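Local coordinates for putative uncharacterized protein (Trypanosoma congolense, PDB 4E40) that probably acts at the trypanosome cell surface as a receptor for the haptoglobin-hemoglobin complex, serving nutrient uptake, at residues I34-A39 and A120-H125; A62-A67 and A92-A97. One frame throughout, in Å; residues are numbered along the deposited sequence.

Contact 1 of 2, residues I34-A39 and A120-H125; sequences ILLRPA and AGATEH
Leu-36 meets Ala-122 and Thr-123 through the branched end of its side chain. Its CB points toward helix 82-147, and CG stands opposite the backbone N (chi1 180°), which extends the chain toward that helix. CD1 does most of the touching. It lies 3.7 Å from Ala-122 CB, an apolar methyl-to-methyl contact. It also reaches the backbone, with 3.8 Å from Leu-36 CD1 to Thr-123 N. OG1 of Thr-123 lies 3.9 Å from Leu-36 CD1, and CD2 is only slightly farther from it.

Thr-123 offers its oxygen to the leucine rather than its methyl. With chi1 at -60°, OG1 sits beside the residue's own backbone N. From there OG1 is hydrogen-bonded to Thr-119 O, one turn earlier in the same helix. The hydroxyl is thus served within its own helix, and its contact with Leu-36 is plain packing. No hydrogen bond joins the two segments. Leu-36 CA and Ala-122 CA, the nearest CA pair, are 6.8 Å apart, consistent with the small Ala-122 side chain.

Helix 28-73 is kinked here. Pro-38 has no N-H to give, and Ala-39 N makes only a weak bond to Leu-36 O.

Leu-36 also touches Ala-126, and Ala-39 packs on Thr-119, so the seam with helix 82-147 extends both ways. Helix 192-246 is the third member of this part of the bundle. It receives Leu-35 on Leu-205, Pro-38 on Glu-213, and His-125 on Asn-204 and Asp-208.

Contact 2 of 2, residues A62-A67 and A92-A97; sequences AAVERA and AVAHHA. Unlike the reference sequence in segment 62-67: Val-64 (reference Ala).
His-95 and Val-64 touch each other, and both also turn a polar atom to the same hydroxyl, OG of Ser-68. His-95 NE2 and Val-64 O each pair with it by a weak hydrogen bond. Ser-68 lies just past 62-67 on helix 28-73, so the histidine bond links the two helices.

The ring of His-95 also receives a methyl. Val-64 CG1 lies over one face, 3.4 Å from the ring centroid of His-95 and 17° off the ring normal. This is a CH-pi contact. The methyl is displaced toward the ND1 and CE1 side, with 3.3 Å from Val-64 CG1 to His-95 ND1. Packing here is tight. The CB of His-95 does not point at the other helix, but chi1 of -75° sets CG beside the backbone N and anti to the carbonyl carbon, which brings the ring to Val-64.

The other methyl of Val-64 takes a different target. CG2 sits 3.4 Å from Ala-94 O and 4.1 Å from Ala-94 CB. CG1 is anti to the backbone N of Val-64 and CG2 beside it, so the two branches part between the ring and Ala-94. Val-64 replaces the alanine of the reference sequence.

One turn along from Val-64, Ala-67 CB meets Ala-94 CB at 4.2 Å. The axes of the two short segments come to 9.1 Å, a spacing consistent with these alanines, and run nearly antiparallel at 155°. Ala-63, Ala-67 and Ala-97 also pack on alanines of helix 192-246.

The chemistry is mostly apolar: methyls fill the buried seam without any hydrogen bond between the two segments. The histidine adds a flat face for the valine, while its weak bond to Ser-68 can bias how the ring is turned.

Both contacts join helix 28-73 to helix 82-147, a long hairpin in the helical-bundle receptor domain of a longer membrane protein. Contact 2 is nested inside the chain loop closed by contact 1 and is nearer the turn. The contact centres are about 42 Å apart, and the nearest atoms about 30 Å. The centre of contact 1 is about 7 Å from the centre of the chain, that of contact 2 about 36 Å. Helix 192-246 packs beside both. The contacts thus hold the hairpin at two well-separated levels of one elongated three-helix bundle. Contact 1 is closer to a heme site: the Leu-36 and Arg-42 side chains are about 10 Å apart, although no heme is bound in this model.

Contact 1 of 2, residues I34-A39 and A120-H125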
loop_
_atom_site.group_PDB
_atom_site.type_symbol
_atom_site.label_atom_id
_atom_site.label_comp_id
_atom_site.label_asym_id
_atom_site.label_seq_id
_atom_site.Cartn_x
_atom_site.Cartn_y
_atom_site.Cartn_z
ATOM N N ILE A 34 -10.724 4.030 5.567
ATOM C CA ILE A 34 -10.930 4.053 4.098
ATOM C C ILE A 34 -9.621 4.194 3.346
ATOM O O ILE A 34 -9.379 3.493 2.349
ATOM C CB ILE A 34 -11.874 5.242 3.712
ATOM C CG1 ILE A 34 -13.265 4.914 4.207
ATOM C CG2 ILE A 34 -11.937 5.453 2.173
ATOM C CD1 ILE A 34 -14.195 6.121 4.110
ATOM N N LEU A 35 -8.745 5.103 3.798
ATOM C CA LEU A 35 -7.441 5.226 3.113
ATOM C C LEU A 35 -6.660 3.914 3.200
ATOM O O LEU A 35 -6.055 3.539 2.187
ATOM C CB LEU A 35 -6.564 6.354 3.719
ATOM C CG LEU A 35 -6.919 7.778 3.288
ATOM C CD1 LEU A 35 -6.184 8.781 4.165
ATOM C CD2 LEU A 35 -6.513 7.998 1.831
ATOM N N LEU A 36 -6.712 3.204 4.349
ATOM C CA LEU A 36 -5.874 1.995 4.583
ATOM C C LEU A 36 -6.384 0.787 3.821
ATOM O O LEU A 36 -5.593 -0.109 3.414
ATOM C CB LEU A 36 -5.776 1.678 6.077
ATOM C CG LEU A 36 -4.942 0.445 6.459
ATOM C CD1 LEU A 36 -3.473 0.719 6.127
ATOM C CD2 LEU A 36 -5.163 0.189 7.919
ATOM N N ARG A 37 -7.679 0.772 3.556
ATOM C CA ARG A 37 -8.368 -0.438 3.056
ATOM C C ARG A 37 -7.691 -1.116 1.864
ATOM O O ARG A 37 -7.474 -2.345 1.950
ATOM C CB ARG A 37 -9.843 -0.133 2.802
ATOM C CG ARG A 37 -10.686 -1.345 2.397
ATOM C CD ARG A 37 -10.651 -2.436 3.437
ATOM N NE ARG A 37 -11.528 -3.532 3.013
ATOM C CZ ARG A 37 -11.413 -4.795 3.429
ATOM N NH1 ARG A 37 -10.456 -5.126 4.300
ATOM N NH2 ARG A 37 -12.246 -5.735 2.954
ATOM N N PRO A 38 -7.309 -0.363 0.803
ATOM C CA PRO A 38 -6.709 -1.083 -0.343
ATOM C C PRO A 38 -5.390 -1.744 -0.064
ATOM O O PRO A 38 -5.110 -2.778 -0.711
ATOM C CB PRO A 38 -6.483 0.007 -1.414
ATOM C CG PRO A 38 -7.521 1.054 -1.081
ATOM C CD PRO A 38 -7.593 1.040 0.430
ATOM N N ALA A 39 -4.572 -1.162 0.814
ATOM C CA ALA A 39 -3.281 -1.766 1.163
ATOM C C ALA A 39 -3.542 -3.025 1.946
ATOM O O ALA A 39 -2.799 -4.006 1.729
ATOM C CB ALA A 39 -2.348 -0.785 1.918
ATOM N N ALA A 120 2.674 -2.272 6.810
ATOM C CA ALA A 120 2.884 -2.175 8.274
ATOM C C ALA A 120 3.032 -0.714 8.702
ATOM O O ALA A 120 2.439 -0.269 9.718
ATOM C CB ALA A 120 4.150 -3.009 8.661
ATOM N N GLY A 121 3.754 0.078 7.901
ATOM C CA GLY A 121 3.891 1.524 8.242
ATOM C C GLY A 121 2.552 2.224 8.096
ATOM O O GLY A 121 2.200 3.051 8.943
ATOM N N ALA A 122 1.790 1.930 7.054
ATOM C CA ALA A 122 0.528 2.588 6.781
ATOM C C ALA A 122 -0.421 2.259 7.910
ATOM O O ALA A 122 -1.235 3.127 8.343
ATOM C CB ALA A 122 -0.035 2.054 5.473
ATOM N N THR A 123 -0.401 1.024 8.358
ATOM C CA THR A 123 -1.250 0.614 9.489
ATOM C C THR A 123 -0.995 1.491 10.714
ATOM O O THR A 123 -1.954 1.917 11.373
ATOM C CB THR A 123 -1.111 -0.903 9.790
ATOM O OG1 THR A 123 -1.506 -1.602 8.611
ATOM C CG2 THR A 123 -1.974 -1.285 10.962
ATOM N N GLU A 124 0.300 1.784 10.987
ATOM C CA GLU A 124 0.648 2.621 12.108
ATOM C C GLU A 124 0.210 4.051 11.878
ATOM O O GLU A 124 -0.276 4.678 12.825
ATOM C CB GLU A 124 2.174 2.596 12.397
ATOM C CG GLU A 124 2.657 1.248 12.907
ATOM C CD GLU A 124 1.859 0.730 14.086
ATOM O OE1 GLU A 124 1.657 1.535 15.037
ATOM O OE2 GLU A 124 1.339 -0.435 13.975
ATOM N N HIS A 125 0.327 4.543 10.632
ATOM C CA HIS A 125 -0.211 5.913 10.395
ATOM C C HIS A 125 -1.709 5.987 10.611
ATOM O O HIS A 125 -2.222 7.004 11.153
ATOM C CB HIS A 125 0.147 6.404 8.978
ATOM C CG HIS A 125 1.646 6.624 8.783
ATOM N ND1 HIS A 125 2.356 7.388 9.621
ATOM C CD2 HIS A 125 2.536 6.161 7.823
ATOM C CE1 HIS A 125 3.669 7.373 9.248
ATOM N NE2 HIS A 125 3.766 6.669 8.147
#

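Contact 2 of 2, residues A62-A67 and A92-A97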
loop_
_atom_site.group_PDB
_atom_site.type_symbol
_atom_site.label_atom_id
_atom_site.label_comp_id
_atom_site.label_asym_id
_atom_site.label_seq_id
_atom_site.Cartn_x
_atom_site.Cartn_y
_atom_site.Cartn_z
ATOM N N ALA A 62 13.161 -27.477 -12.754
ATOM C CA ALA A 62 12.893 -28.855 -13.221
ATOM C C ALA A 62 13.117 -28.994 -14.728
ATOM O O ALA A 62 13.831 -29.916 -15.191
ATOM C CB ALA A 62 11.475 -29.293 -12.869
ATOM N N ALA A 63 12.608 -28.016 -15.485
ATOM C CA ALA A 63 12.824 -28.002 -16.960
ATOM C C ALA A 63 14.279 -27.953 -17.373
ATOM O O ALA A 63 14.694 -28.742 -18.230
ATOM C CB ALA A 63 12.041 -26.827 -17.637
ATOM N N VAL A 64 15.079 -27.071 -16.777
ATOM C CA VAL A 64 16.490 -26.944 -17.136
ATOM C C VAL A 64 17.237 -28.238 -16.816
ATOM O O VAL A 64 18.065 -28.673 -17.586
ATOM C CB VAL A 64 17.113 -25.718 -16.464
ATOM C CG1 VAL A 64 18.611 -25.725 -16.639
ATOM C CG2 VAL A 64 16.533 -24.511 -17.208
ATOM N N GLU A 65 16.865 -28.869 -15.705
ATOM C CA GLU A 65 17.580 -30.111 -15.422
ATOM C C GLU A 65 17.226 -31.234 -16.380
ATOM O O GLU A 65 18.115 -32.057 -16.728
ATOM C CB GLU A 65 17.465 -30.463 -13.916
ATOM C CG GLU A 65 18.160 -29.449 -12.981
ATOM C CD GLU A 65 19.591 -29.026 -13.405
ATOM O OE1 GLU A 65 20.462 -29.876 -13.669
ATOM O OE2 GLU A 65 19.851 -27.812 -13.539
ATOM N N ARG A 66 15.977 -31.305 -16.825
ATOM C CA ARG A 66 15.591 -32.252 -17.875
ATOM C C ARG A 66 16.352 -31.947 -19.165
ATOM O O ARG A 66 16.836 -32.872 -19.862
ATOM C CB ARG A 66 14.111 -32.248 -18.089
ATOM C CG ARG A 66 13.394 -32.914 -16.903
ATOM C CD ARG A 66 11.908 -33.123 -17.215
ATOM N NE ARG A 66 11.107 -32.041 -16.692
ATOM C CZ ARG A 66 10.669 -31.009 -17.396
ATOM N NH1 ARG A 66 9.959 -30.098 -16.768
ATOM N NH2 ARG A 66 10.944 -30.883 -18.705
ATOM N N ALA A 67 16.499 -30.647 -19.464
ATOM C CA ALA A 67 17.252 -30.307 -20.676
ATOM C C ALA A 67 18.745 -30.723 -20.534
ATOM O O ALA A 67 19.340 -31.254 -21.510
ATOM C CB ALA A 67 17.091 -28.799 -20.973
ATOM N N ALA A 92 20.789 -24.883 -24.082
ATOM C CA ALA A 92 21.450 -23.614 -23.770
ATOM C C ALA A 92 20.389 -22.509 -23.689
ATOM O O ALA A 92 20.391 -21.723 -22.734
ATOM C CB ALA A 92 22.431 -23.259 -24.908
ATOM N N VAL A 93 19.428 -22.549 -24.600
ATOM C CA VAL A 93 18.254 -21.585 -24.487
ATOM C C VAL A 93 17.493 -21.717 -23.164
ATOM O O VAL A 93 17.174 -20.735 -22.491
ATOM C CB VAL A 93 17.292 -21.737 -25.685
ATOM C CG1 VAL A 93 15.965 -21.033 -25.433
ATOM C CG2 VAL A 93 17.978 -21.132 -26.930
ATOM N N ALA A 94 17.253 -22.962 -22.754
ATOM C CA ALA A 94 16.515 -23.168 -21.509
ATOM C C ALA A 94 17.305 -22.624 -20.315
ATOM O O ALA A 94 16.720 -21.952 -19.466
ATOM C CB ALA A 94 16.224 -24.696 -21.329
ATOM N N HIS A 95 18.629 -22.868 -20.276
ATOM C CA HIS A 95 19.425 -22.283 -19.188
ATOM C C HIS A 95 19.390 -20.777 -19.193
ATOM O O HIS A 95 19.238 -20.147 -18.163
ATOM C CB HIS A 95 20.877 -22.761 -19.314
ATOM C CG HIS A 95 21.130 -24.203 -18.898
ATOM N ND1 HIS A 95 21.513 -24.537 -17.630
ATOM C CD2 HIS A 95 21.057 -25.366 -19.613
ATOM C CE1 HIS A 95 21.785 -25.894 -17.582
ATOM N NE2 HIS A 95 21.478 -26.414 -18.775
ATOM N N HIS A 96 19.535 -20.208 -20.399
ATOM C CA HIS A 96 19.564 -18.744 -20.476
ATOM C C HIS A 96 18.249 -18.116 -20.069
ATOM O O HIS A 96 18.227 -17.103 -19.366
ATOM C CB HIS A 96 19.939 -18.290 -21.899
ATOM C CG HIS A 96 21.281 -18.778 -22.316
ATOM N ND1 HIS A 96 21.657 -18.844 -23.612
ATOM C CD2 HIS A 96 22.347 -19.205 -21.568
ATOM C CE1 HIS A 96 22.902 -19.357 -23.682
ATOM N NE2 HIS A 96 23.332 -19.546 -22.435
ATOM N N ALA A 97 17.147 -18.766 -20.429
ATOM C CA ALA A 97 15.802 -18.256 -20.085
ATOM C C ALA A 97 15.576 -18.349 -18.576
ATOM O O ALA A 97 14.996 -17.461 -17.947
ATOM C CB ALA A 97 14.679 -19.002 -20.837
#